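Local structure of CurF (Lyngbya majuscula, 5DP2) at residues A45-F50 against I334-V339; T190-I195 against N208-E213; L259-H264 against V274-F279. The protein catalyses cyclopropane ring formation in the curacin A biosynthetic pathway, as an unusual member of the NADP-binding enoyl reductase family. All coordinates share one frame; numbering follows the deposited sequence.

In the fold
From the N terminus, the chain first lays down segment 45-50, at the end of strand 39-48. Its partner in interaction 1, segment 334-339, comes 284 residues later, so this contact closes a loop that holds the whole six-stranded parallel sheet and several strands of the mixed sheet to which interaction 1 belongs. Interactions 2 and 3 both lie within that loop, in series. Interaction 2 joins the loops that follow strands 185-190 and 205-208, at the 205-208 edge of the parallel sheet; interaction 3 joins the loop after strand 251-255 to strand 275-278, at the opposite edge. All three reach the same NADP molecule, and interactions 1 and 2 also touch, through Ile334 and Lys194.

Interaction 1 of 3, residues A45-F50 against I334-V339; sequences AVPVNF and IGKIVV. With NAP (NADP nicotinamide-adenine-dinucleotide phosphate), chain B.
Lys336 NZ, in the conformer described here, is gripped from several directions: it donates a hydrogen bond to Asn49 OD1 at 3.0 Å, forms a salt bridge with Glu83 and is hydrogen-bonded to Ser142. The ammonium group approaches Asn49 OD1 from above the amide plane, 43° out of it, while ND2 of the same amide binds Glu83, so that the carboxylate serves both residues and holds the amide from turning. The lysine chain is bent at chi2 (78°) and extended beyond, which carries its end past Pro47, where Lys336 CE lies 3.5 Å from Pro47 CB.

Behind this polar cluster the backbones pair as antiparallel strands. Val46 and Val339 form a hydrogen-bonded pair, with Val46 N to Val339 O at 2.9 Å and Val339 N to Val46 O at 2.8 Å. Pro47 and Val338 follow as a non-hydrogen-bonded pair, a position where an N-H would not point at the partner strand, so proline's lack of one costs this pairing nothing. Further on Val48 N reaches Ile337 O at 3.0 Å, and a water joins the same two residues, donating to Val48 O at 2.6 Å and accepting from Ile337 N at 2.8 Å. Val46, Val48, Ile337 and Val339 line one face, and Val48 and Ile337 pack there against helix 321-329.

Beyond the pairing, Phe50 N donates an almost straight bond (170°) to O1N of the NADP pyrophosphate at 3.0 Å, and one face of the Phe50 ring lies against the cofactor's C5B. The return of the final strand to a sheet begun near the N terminus, with the dinucleotide-binding fold inserted between, is characteristic of the medium-chain dehydrogenase/reductase architecture.

Interaction 2 of 3, residues T190-I195 against N208-E213; sequences TSPHKI and NSRTTE. With NAP (NADP nicotinamide-adenine-dinucleotide phosphate), chain B.
Arg210 and Ser191 meet beside the 2'-phosphate of NADP and bind it together. In the conformer described, Arg210 NE donates to Ser191 OG at 2.8 Å, nearly within the guanidinium plane, and Ser191 OG in turn donates to phosphate O2X at 2.6 Å. The hydroxyl thereby relays one bond into the next, and chi1 of -64° keeps it beside the backbone N, which also binds O2X. Arg210 NH2 reaches O3X at 3.0 Å, while one face of the guanidinium lies over the adenine near C6A. Lys194 NZ, on an extended chain, holds O1X at 2.7 Å, so basic groups from both loops would offset the phosphate charge and suit the site to NADP.

A second shell sets these groups in place. Asn208 OD1 accepts from Arg210 N at 2.9 Å, closing an Asx turn, and the same oxygen rests 3.3 Å from Pro192 CD. Ser209 N bonds Thr190 O at 3.0 Å, and Ile195 CD1 packs against the Asn208 backbone.

Both loops leave the C-terminal ends of neighbouring parallel strands, 185-190 and 205-208, at the sheet's edge, and lead into helices 195-200 and 214-221.

Interaction 3 of 3, residues L259-H264 against V274-F279; sequences LNIWSH and VKYFPF. With NAP (NADP nicotinamide-adenine-dinucleotide phosphate), chain B.
His264 CA and Tyr276 CA stay 6.6 Å apart, too far for strand pairing, so loop 259-264 and strand 275-278 meet through side chains that reach across to the other segment's backbone and side chains. Tyr276 carries the contact. With CG anti to the backbone N (chi1 178°), its ring extends from the strand toward the loop and places OH 2.7 Å from Trp262 O, to which it donates a hydrogen bond. The hydroxyl also accepts from a water at 2.8 Å, and that water takes the N-H of Trp262, so both polar backbone groups of this loop residue are served.

Nearer the strand, the edge of Tyr276 points at the face of His264 in a T-shaped pair, the planes at 63° and Tyr276 CD2 over the centre of the imidazole. His264 NE2 adds a weak bond to Tyr276 O. Pro278 CD lies over the centre of one face of the Tyr276 ring, its CG touches His264 CE1 at 3.8 Å, and its CB meets Ile261 CD1 at 4.2 Å.

A leucine at Tyr276 would probably leave Trp262 O without its hydroxyl partner and His264 without the ring edge over its face.

Just past the strand, Phe279 O accepts from the nicotinamide carboxamide. Strand 275-278 is one of the two edge strands of the parallel sheet, alongside 251-255; helix 264-270 makes the crossover between them and packs on Tyr276 through Val267.

Interaction 1 of 3, residues A45-F50 against I334-V339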
# COMPACT_ATOMS: atom_id res chain seq x y z
N ALA A 45 0.42 -10.57 -11.97
CA ALA A 45 0.24 -10.68 -10.52
C ALA A 45 -0.30 -9.36 -10.03
O ALA A 45 0.14 -8.29 -10.46
CB ALA A 45 1.54 -11.07 -9.83
N VAL A 46 -1.24 -9.43 -9.08
CA VAL A 46 -1.92 -8.25 -8.58
C VAL A 46 -2.28 -8.53 -7.13
O VAL A 46 -2.91 -9.54 -6.84
CB VAL A 46 -3.18 -7.89 -9.45
CG1 VAL A 46 -4.03 -9.09 -9.83
CG2 VAL A 46 -3.96 -6.78 -8.79
N PRO A 47 -1.84 -7.67 -6.20
CA PRO A 47 -2.13 -7.93 -4.81
C PRO A 47 -3.45 -7.33 -4.37
O PRO A 47 -3.99 -6.42 -5.02
CB PRO A 47 -0.99 -7.24 -4.09
CG PRO A 47 -0.74 -6.02 -4.96
CD PRO A 47 -0.95 -6.49 -6.38
N VAL A 48 -3.97 -7.82 -3.24
CA VAL A 48 -5.11 -7.20 -2.58
C VAL A 48 -4.62 -6.12 -1.61
O VAL A 48 -3.66 -6.34 -0.87
CB VAL A 48 -5.91 -8.26 -1.77
CG1 VAL A 48 -7.20 -7.64 -1.21
CG2 VAL A 48 -6.25 -9.47 -2.60
N ASN A 49 -5.26 -4.95 -1.59
CA ASN A 49 -4.95 -3.91 -0.63
C ASN A 49 -6.09 -3.78 0.38
O ASN A 49 -7.25 -4.04 0.05
CB ASN A 49 -4.67 -2.58 -1.34
CG ASN A 49 -3.23 -2.55 -1.91
OD1 ASN A 49 -2.26 -2.13 -1.25
ND2 ASN A 49 -3.06 -3.09 -3.07
N PHE A 50 -5.80 -3.36 1.60
CA PHE A 50 -6.82 -3.30 2.63
C PHE A 50 -7.97 -2.36 2.23
O PHE A 50 -9.14 -2.67 2.51
CB PHE A 50 -6.21 -2.88 3.96
CG PHE A 50 -7.12 -3.07 5.13
CD1 PHE A 50 -7.44 -4.37 5.56
CD2 PHE A 50 -7.66 -1.98 5.77
CE1 PHE A 50 -8.28 -4.55 6.65
CE2 PHE A 50 -8.48 -2.16 6.88
CZ PHE A 50 -8.80 -3.45 7.31
N ILE A 334 1.34 -12.05 6.95
CA ILE A 334 2.48 -11.17 7.14
C ILE A 334 2.85 -10.66 5.74
O ILE A 334 3.11 -11.48 4.84
CB ILE A 334 3.70 -11.90 7.73
CG1 ILE A 334 3.36 -12.61 9.04
CG2 ILE A 334 4.89 -10.94 7.85
CD1 ILE A 334 3.17 -11.68 10.19
N GLY A 335 2.89 -9.35 5.55
CA GLY A 335 3.30 -8.81 4.24
C GLY A 335 2.13 -8.65 3.29
O GLY A 335 1.15 -7.94 3.61
N LYS A 336 2.22 -9.27 2.12
CA LYS A 336 1.32 -9.03 1.01
C LYS A 336 0.56 -10.32 0.61
O LYS A 336 1.12 -11.42 0.64
CB LYS A 336 2.10 -8.48 -0.21
CG LYS A 336 1.31 -7.55 -1.15
CD LYS A 336 1.16 -6.14 -0.59
CE LYS A 336 0.31 -5.23 -1.49
NZ LYS A 336 0.23 -3.83 -0.99
N ILE A 337 -0.68 -10.13 0.14
CA ILE A 337 -1.44 -11.21 -0.47
C ILE A 337 -1.48 -10.92 -1.96
O ILE A 337 -1.92 -9.85 -2.38
CB ILE A 337 -2.80 -11.29 0.18
CG1 ILE A 337 -2.63 -11.57 1.68
CG2 ILE A 337 -3.64 -12.37 -0.51
CD1 ILE A 337 -3.81 -11.12 2.49
N VAL A 338 -0.93 -11.86 -2.73
CA VAL A 338 -0.74 -11.67 -4.18
C VAL A 338 -1.58 -12.68 -4.94
O VAL A 338 -1.51 -13.86 -4.69
CB VAL A 338 0.75 -11.81 -4.57
CG1 VAL A 338 0.95 -11.65 -6.07
CG2 VAL A 338 1.62 -10.79 -3.81
N VAL A 339 -2.35 -12.17 -5.93
CA VAL A 339 -3.18 -13.03 -6.78
C VAL A 339 -2.50 -13.17 -8.15
O VAL A 339 -2.12 -12.17 -8.77
CB VAL A 339 -4.60 -12.43 -6.91
CG1 VAL A 339 -5.46 -13.24 -7.86
CG2 VAL A 339 -5.24 -12.35 -5.52
PA NAP B . -2.34 -4.37 5.98
O1A NAP B . -1.65 -5.52 5.33
O2A NAP B . -1.56 -3.46 6.86
O5B NAP B . -3.61 -4.96 6.74
C5B NAP B . -4.30 -4.19 7.74
C4B NAP B . -3.55 -4.12 9.05
O4B NAP B . -4.39 -3.51 10.01
C3B NAP B . -3.12 -5.45 9.59
O3B NAP B . -1.69 -5.48 9.62
C2B NAP B . -3.72 -5.53 11.01
O2B NAP B . -2.87 -5.92 12.06
C1B NAP B . -4.10 -4.09 11.30
N9A NAP B . -5.32 -3.93 12.08
C8A NAP B . -6.61 -3.91 11.61
N7A NAP B . -7.49 -3.73 12.62
C5A NAP B . -6.75 -3.63 13.74
C6A NAP B . -7.05 -3.44 15.12
N6A NAP B . -8.33 -3.31 15.52
N1A NAP B . -6.04 -3.38 15.98
C2A NAP B . -4.78 -3.51 15.55
N3A NAP B . -4.38 -3.70 14.29
C4A NAP B . -5.37 -3.77 13.40
O3 NAP B . -3.06 -3.47 4.85
PN NAP B . -2.43 -2.39 3.85
O1N NAP B . -3.12 -2.55 2.55
O2N NAP B . -0.93 -2.45 3.88
O5D NAP B . -2.94 -1.06 4.48
C5D NAP B . -2.44 -0.66 5.78
C4D NAP B . -3.34 0.44 6.38
O4D NAP B . -2.98 1.66 5.79
C3D NAP B . -4.84 0.28 6.08
O3D NAP B . -5.57 0.90 7.15
C2D NAP B . -5.01 1.01 4.78
O2D NAP B . -6.36 1.45 4.62
C1D NAP B . -4.03 2.14 4.93
N1N NAP B . -3.31 2.67 3.75
C2N NAP B . -3.36 3.99 3.48
C3N NAP B . -2.69 4.55 2.39
C7N NAP B . -2.77 6.02 2.14
O7N NAP B . -2.34 6.39 1.07
N7N NAP B . -3.30 6.83 3.10
C4N NAP B . -1.95 3.72 1.55
C5N NAP B . -1.92 2.36 1.84
C6N NAP B . -2.60 1.85 2.95
P2B NAP B . -2.41 -7.42 12.32
O1X NAP B . -1.48 -7.80 11.17
O2X NAP B . -1.70 -7.32 13.65
O3X NAP B . -3.65 -8.27 12.35
O HOH W 1 -1.90 -7.70 0.57

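Interaction 2 of 3, residues T190-I195 against N208-E213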
# COMPACT_ATOMS: atom_id res chain seq x y z
N THR A 190 2.07 -5.17 16.69
CA THR A 190 1.33 -6.14 15.89
C THR A 190 0.47 -6.97 16.86
O THR A 190 0.57 -6.85 18.08
CB THR A 190 2.30 -7.04 15.07
OG1 THR A 190 1.55 -7.86 14.20
CG2 THR A 190 3.15 -7.93 15.95
N SER A 191 -0.39 -7.81 16.30
CA SER A 191 -1.28 -8.61 17.13
C SER A 191 -0.46 -9.67 17.89
O SER A 191 0.61 -10.10 17.43
CB SER A 191 -2.32 -9.27 16.26
OG SER A 191 -3.15 -8.31 15.63
N PRO A 192 -0.96 -10.14 19.05
CA PRO A 192 -0.16 -11.03 19.90
C PRO A 192 0.46 -12.24 19.20
O PRO A 192 1.61 -12.59 19.50
CB PRO A 192 -1.15 -11.42 21.01
CG PRO A 192 -1.99 -10.19 21.14
CD PRO A 192 -2.19 -9.68 19.75
N HIS A 193 -0.27 -12.90 18.31
CA HIS A 193 0.24 -14.10 17.69
C HIS A 193 1.25 -13.84 16.57
O HIS A 193 1.83 -14.79 16.05
CB HIS A 193 -0.89 -15.01 17.19
CG HIS A 193 -1.58 -14.52 15.97
ND1 HIS A 193 -2.46 -13.47 15.98
CD2 HIS A 193 -1.52 -14.97 14.69
CE1 HIS A 193 -2.91 -13.29 14.75
NE2 HIS A 193 -2.36 -14.18 13.96
N LYS A 194 1.43 -12.57 16.19
CA LYS A 194 2.44 -12.18 15.20
C LYS A 194 3.68 -11.58 15.82
O LYS A 194 4.67 -11.36 15.10
CB LYS A 194 1.83 -11.21 14.17
CG LYS A 194 0.61 -11.77 13.46
CD LYS A 194 0.09 -10.83 12.38
CE LYS A 194 -1.24 -11.31 11.81
NZ LYS A 194 -1.67 -10.48 10.64
N ILE A 195 3.68 -11.33 17.13
CA ILE A 195 4.84 -10.71 17.78
C ILE A 195 6.11 -11.52 17.56
O ILE A 195 7.15 -10.97 17.20
CB ILE A 195 4.55 -10.46 19.28
CG1 ILE A 195 3.51 -9.33 19.41
CG2 ILE A 195 5.85 -10.13 20.03
CD1 ILE A 195 3.04 -9.05 20.83
N ASN A 208 2.11 -5.35 21.61
CA ASN A 208 0.75 -5.62 21.16
C ASN A 208 0.07 -4.35 20.67
O ASN A 208 -0.00 -3.34 21.38
CB ASN A 208 -0.03 -6.18 22.37
CG ASN A 208 -1.47 -6.56 22.06
OD1 ASN A 208 -1.87 -6.66 20.92
ND2 ASN A 208 -2.25 -6.79 23.11
N SER A 209 -0.44 -4.42 19.44
CA SER A 209 -1.17 -3.33 18.84
C SER A 209 -2.67 -3.29 19.15
O SER A 209 -3.33 -2.31 18.82
CB SER A 209 -1.10 -3.46 17.34
OG SER A 209 -1.70 -4.71 16.99
N ARG A 210 -3.19 -4.37 19.75
CA ARG A 210 -4.64 -4.57 19.83
C ARG A 210 -5.28 -3.88 21.02
O ARG A 210 -6.51 -3.90 21.15
CB ARG A 210 -4.97 -6.06 19.81
CG ARG A 210 -4.69 -6.70 18.47
CD ARG A 210 -5.89 -6.59 17.56
NE ARG A 210 -5.55 -6.97 16.17
CZ ARG A 210 -6.42 -6.95 15.15
NH1 ARG A 210 -7.68 -6.60 15.35
NH2 ARG A 210 -6.03 -7.28 13.93
N THR A 211 -4.47 -3.24 21.87
CA THR A 211 -4.93 -2.29 22.88
C THR A 211 -4.01 -1.08 22.80
O THR A 211 -2.95 -1.15 22.18
CB THR A 211 -4.89 -2.84 24.32
OG1 THR A 211 -3.54 -2.90 24.77
CG2 THR A 211 -5.60 -4.20 24.41
N THR A 212 -4.38 -0.01 23.50
CA THR A 212 -3.52 1.16 23.56
C THR A 212 -2.48 1.09 24.69
O THR A 212 -1.78 2.07 24.95
CB THR A 212 -4.34 2.46 23.65
OG1 THR A 212 -5.15 2.43 24.81
CG2 THR A 212 -5.20 2.68 22.42
N GLU A 213 -2.32 -0.07 25.33
CA GLU A 213 -1.31 -0.20 26.37
C GLU A 213 0.12 -0.06 25.81
O GLU A 213 1.04 0.18 26.58
CB GLU A 213 -1.48 -1.52 27.11
CG GLU A 213 -2.74 -1.56 27.99
CD GLU A 213 -2.88 -0.35 28.90
OE1 GLU A 213 -1.91 -0.02 29.63
OE2 GLU A 213 -3.96 0.28 28.88
PA NAP B . -2.34 -4.37 5.98
O1A NAP B . -1.65 -5.52 5.33
O2A NAP B . -1.56 -3.46 6.86
O5B NAP B . -3.61 -4.96 6.74
C5B NAP B . -4.30 -4.19 7.74
C4B NAP B . -3.55 -4.12 9.05
O4B NAP B . -4.39 -3.51 10.01
C3B NAP B . -3.12 -5.45 9.59
O3B NAP B . -1.69 -5.48 9.62
C2B NAP B . -3.72 -5.53 11.01
O2B NAP B . -2.87 -5.92 12.06
C1B NAP B . -4.10 -4.09 11.30
N9A NAP B . -5.32 -3.93 12.08
C8A NAP B . -6.61 -3.91 11.61
N7A NAP B . -7.49 -3.73 12.62
C5A NAP B . -6.75 -3.63 13.74
C6A NAP B . -7.05 -3.44 15.12
N6A NAP B . -8.33 -3.31 15.52
N1A NAP B . -6.04 -3.38 15.98
C2A NAP B . -4.78 -3.51 15.55
N3A NAP B . -4.38 -3.70 14.29
C4A NAP B . -5.37 -3.77 13.40
O3 NAP B . -3.06 -3.47 4.85
PN NAP B . -2.43 -2.39 3.85
O1N NAP B . -3.12 -2.55 2.55
O2N NAP B . -0.93 -2.45 3.88
O5D NAP B . -2.94 -1.06 4.48
C5D NAP B . -2.44 -0.66 5.78
C4D NAP B . -3.34 0.44 6.38
O4D NAP B . -2.98 1.66 5.79
C3D NAP B . -4.84 0.28 6.08
O3D NAP B . -5.57 0.90 7.15
C2D NAP B . -5.01 1.01 4.78
O2D NAP B . -6.36 1.45 4.62
C1D NAP B . -4.03 2.14 4.93
N1N NAP B . -3.31 2.67 3.75
C2N NAP B . -3.36 3.99 3.48
C3N NAP B . -2.69 4.55 2.39
C7N NAP B . -2.77 6.02 2.14
O7N NAP B . -2.34 6.39 1.07
N7N NAP B . -3.30 6.83 3.10
C4N NAP B . -1.95 3.72 1.55
C5N NAP B . -1.92 2.36 1.84
C6N NAP B . -2.60 1.85 2.95
P2B NAP B . -2.41 -7.42 12.32
O1X NAP B . -1.48 -7.80 11.17
O2X NAP B . -1.70 -7.32 13.65
O3X NAP B . -3.65 -8.27 12.35

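Interaction 3 of 3, residues L259-H264 against V274-F279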
# COMPACT_ATOMS: atom_id res chain seq x y z
N LEU A 259 -10.09 6.84 7.95
CA LEU A 259 -11.36 6.89 8.68
C LEU A 259 -11.20 7.62 9.99
O LEU A 259 -10.33 7.31 10.80
CB LEU A 259 -11.90 5.47 8.98
CG LEU A 259 -12.02 4.47 7.84
CD1 LEU A 259 -12.25 3.04 8.32
CD2 LEU A 259 -13.15 4.93 6.94
N ASN A 260 -12.03 8.64 10.18
CA ASN A 260 -12.17 9.40 11.41
C ASN A 260 -10.89 10.07 11.93
O ASN A 260 -10.63 10.19 13.14
CB ASN A 260 -12.82 8.54 12.48
CG ASN A 260 -14.10 7.91 11.99
OD1 ASN A 260 -14.22 6.68 11.87
ND2 ASN A 260 -15.08 8.75 11.66
N ILE A 261 -10.08 10.55 11.00
CA ILE A 261 -8.82 11.17 11.37
C ILE A 261 -9.02 12.60 11.84
O ILE A 261 -10.03 13.26 11.55
CB ILE A 261 -7.79 11.10 10.24
CG1 ILE A 261 -8.23 11.88 9.03
CG2 ILE A 261 -7.42 9.65 9.96
CD1 ILE A 261 -7.15 11.90 7.99
N TRP A 262 -8.06 13.07 12.63
CA TRP A 262 -8.10 14.42 13.15
C TRP A 262 -7.64 15.45 12.11
O TRP A 262 -6.88 15.14 11.19
CB TRP A 262 -7.23 14.52 14.41
CG TRP A 262 -7.76 13.81 15.62
CD1 TRP A 262 -8.63 12.75 15.67
CD2 TRP A 262 -7.42 14.10 16.98
NE1 TRP A 262 -8.85 12.37 16.97
CE2 TRP A 262 -8.13 13.18 17.81
CE3 TRP A 262 -6.62 15.07 17.58
CZ2 TRP A 262 -8.05 13.23 19.20
CZ3 TRP A 262 -6.54 15.11 18.95
CH2 TRP A 262 -7.25 14.19 19.76
N SER A 263 -8.09 16.68 12.29
CA SER A 263 -7.58 17.80 11.51
C SER A 263 -6.27 18.32 12.11
O SER A 263 -5.93 18.06 13.26
CB SER A 263 -8.59 18.92 11.45
OG SER A 263 -8.68 19.53 12.72
N HIS A 264 -5.57 19.14 11.33
CA HIS A 264 -4.37 19.78 11.83
C HIS A 264 -4.64 20.59 13.08
O HIS A 264 -3.85 20.60 14.04
CB HIS A 264 -3.74 20.67 10.76
CG HIS A 264 -3.02 19.91 9.70
ND1 HIS A 264 -3.67 19.31 8.63
CD2 HIS A 264 -1.71 19.63 9.54
CE1 HIS A 264 -2.78 18.73 7.85
NE2 HIS A 264 -1.58 18.89 8.39
N VAL A 274 3.93 19.29 17.54
CA VAL A 274 4.00 18.11 16.66
C VAL A 274 3.79 18.52 15.20
O VAL A 274 3.02 19.45 14.89
CB VAL A 274 2.92 17.07 17.14
CG1 VAL A 274 2.47 16.06 16.06
CG2 VAL A 274 3.45 16.42 18.43
N LYS A 275 4.47 17.82 14.31
CA LYS A 275 4.29 17.98 12.89
C LYS A 275 3.39 16.84 12.41
O LYS A 275 3.73 15.68 12.54
CB LYS A 275 5.66 17.99 12.21
CG LYS A 275 6.69 18.94 12.88
CD LYS A 275 6.20 20.38 12.92
CE LYS A 275 7.23 21.41 13.42
NZ LYS A 275 7.48 21.34 14.88
N TYR A 276 2.25 17.18 11.82
CA TYR A 276 1.21 16.21 11.46
C TYR A 276 1.16 16.05 9.94
O TYR A 276 1.04 17.04 9.21
CB TYR A 276 -0.13 16.71 12.00
CG TYR A 276 -1.33 15.85 11.68
CD1 TYR A 276 -1.31 14.47 11.80
CD2 TYR A 276 -2.51 16.44 11.26
CE1 TYR A 276 -2.45 13.72 11.55
CE2 TYR A 276 -3.65 15.70 10.99
CZ TYR A 276 -3.62 14.34 11.15
OH TYR A 276 -4.73 13.55 10.93
N PHE A 277 1.24 14.78 9.50
CA PHE A 277 1.33 14.42 8.10
C PHE A 277 0.30 13.35 7.72
O PHE A 277 0.63 12.19 7.53
CB PHE A 277 2.73 13.92 7.76
CG PHE A 277 3.80 14.95 7.94
CD1 PHE A 277 3.87 16.03 7.08
CD2 PHE A 277 4.76 14.83 8.95
CE1 PHE A 277 4.87 16.98 7.21
CE2 PHE A 277 5.77 15.76 9.08
CZ PHE A 277 5.81 16.85 8.23
N PRO A 278 -0.98 13.76 7.57
CA PRO A 278 -1.97 12.87 6.97
C PRO A 278 -1.85 12.93 5.45
O PRO A 278 -1.62 14.02 4.88
CB PRO A 278 -3.30 13.50 7.42
CG PRO A 278 -3.02 14.98 7.47
CD PRO A 278 -1.55 15.07 7.92
N PHE A 279 -2.03 11.80 4.77
CA PHE A 279 -2.03 11.85 3.31
C PHE A 279 -2.74 10.63 2.76
O PHE A 279 -2.92 9.62 3.46
CB PHE A 279 -0.61 11.95 2.71
CG PHE A 279 0.30 10.77 3.01
CD1 PHE A 279 1.07 10.73 4.15
CD2 PHE A 279 0.41 9.71 2.13
CE1 PHE A 279 1.92 9.67 4.39
CE2 PHE A 279 1.25 8.64 2.40
CZ PHE A 279 2.02 8.62 3.53
PA NAP B . -2.34 -4.37 5.98
O1A NAP B . -1.65 -5.52 5.33
O2A NAP B . -1.56 -3.46 6.86
O5B NAP B . -3.61 -4.96 6.74
C5B NAP B . -4.30 -4.19 7.74
C4B NAP B . -3.55 -4.12 9.05
O4B NAP B . -4.39 -3.51 10.01
C3B NAP B . -3.12 -5.45 9.59
O3B NAP B . -1.69 -5.48 9.62
C2B NAP B . -3.72 -5.53 11.01
O2B NAP B . -2.87 -5.92 12.06
C1B NAP B . -4.10 -4.09 11.30
N9A NAP B . -5.32 -3.93 12.08
C8A NAP B . -6.61 -3.91 11.61
N7A NAP B . -7.49 -3.73 12.62
C5A NAP B . -6.75 -3.63 13.74
C6A NAP B . -7.05 -3.44 15.12
N6A NAP B . -8.33 -3.31 15.52
N1A NAP B . -6.04 -3.38 15.98
C2A NAP B . -4.78 -3.51 15.55
N3A NAP B . -4.38 -3.70 14.29
C4A NAP B . -5.37 -3.77 13.40
O3 NAP B . -3.06 -3.47 4.85
PN NAP B . -2.43 -2.39 3.85
O1N NAP B . -3.12 -2.55 2.55
O2N NAP B . -0.93 -2.45 3.88
O5D NAP B . -2.94 -1.06 4.48
C5D NAP B . -2.44 -0.66 5.78
C4D NAP B . -3.34 0.44 6.38
O4D NAP B . -2.98 1.66 5.79
C3D NAP B . -4.84 0.28 6.08
O3D NAP B . -5.57 0.90 7.15
C2D NAP B . -5.01 1.01 4.78
O2D NAP B . -6.36 1.45 4.62
C1D NAP B . -4.03 2.14 4.93
N1N NAP B . -3.31 2.67 3.75
C2N NAP B . -3.36 3.99 3.48
C3N NAP B . -2.69 4.55 2.39
C7N NAP B . -2.77 6.02 2.14
O7N NAP B . -2.34 6.39 1.07
N7N NAP B . -3.30 6.83 3.10
C4N NAP B . -1.95 3.72 1.55
C5N NAP B . -1.92 2.36 1.84
C6N NAP B . -2.60 1.85 2.95
P2B NAP B . -2.41 -7.42 12.32
O1X NAP B . -1.48 -7.80 11.17
O2X NAP B . -1.70 -7.32 13.65
O3X NAP B . -3.65 -8.27 12.35
O HOH W 2 -5.49 11.78 12.94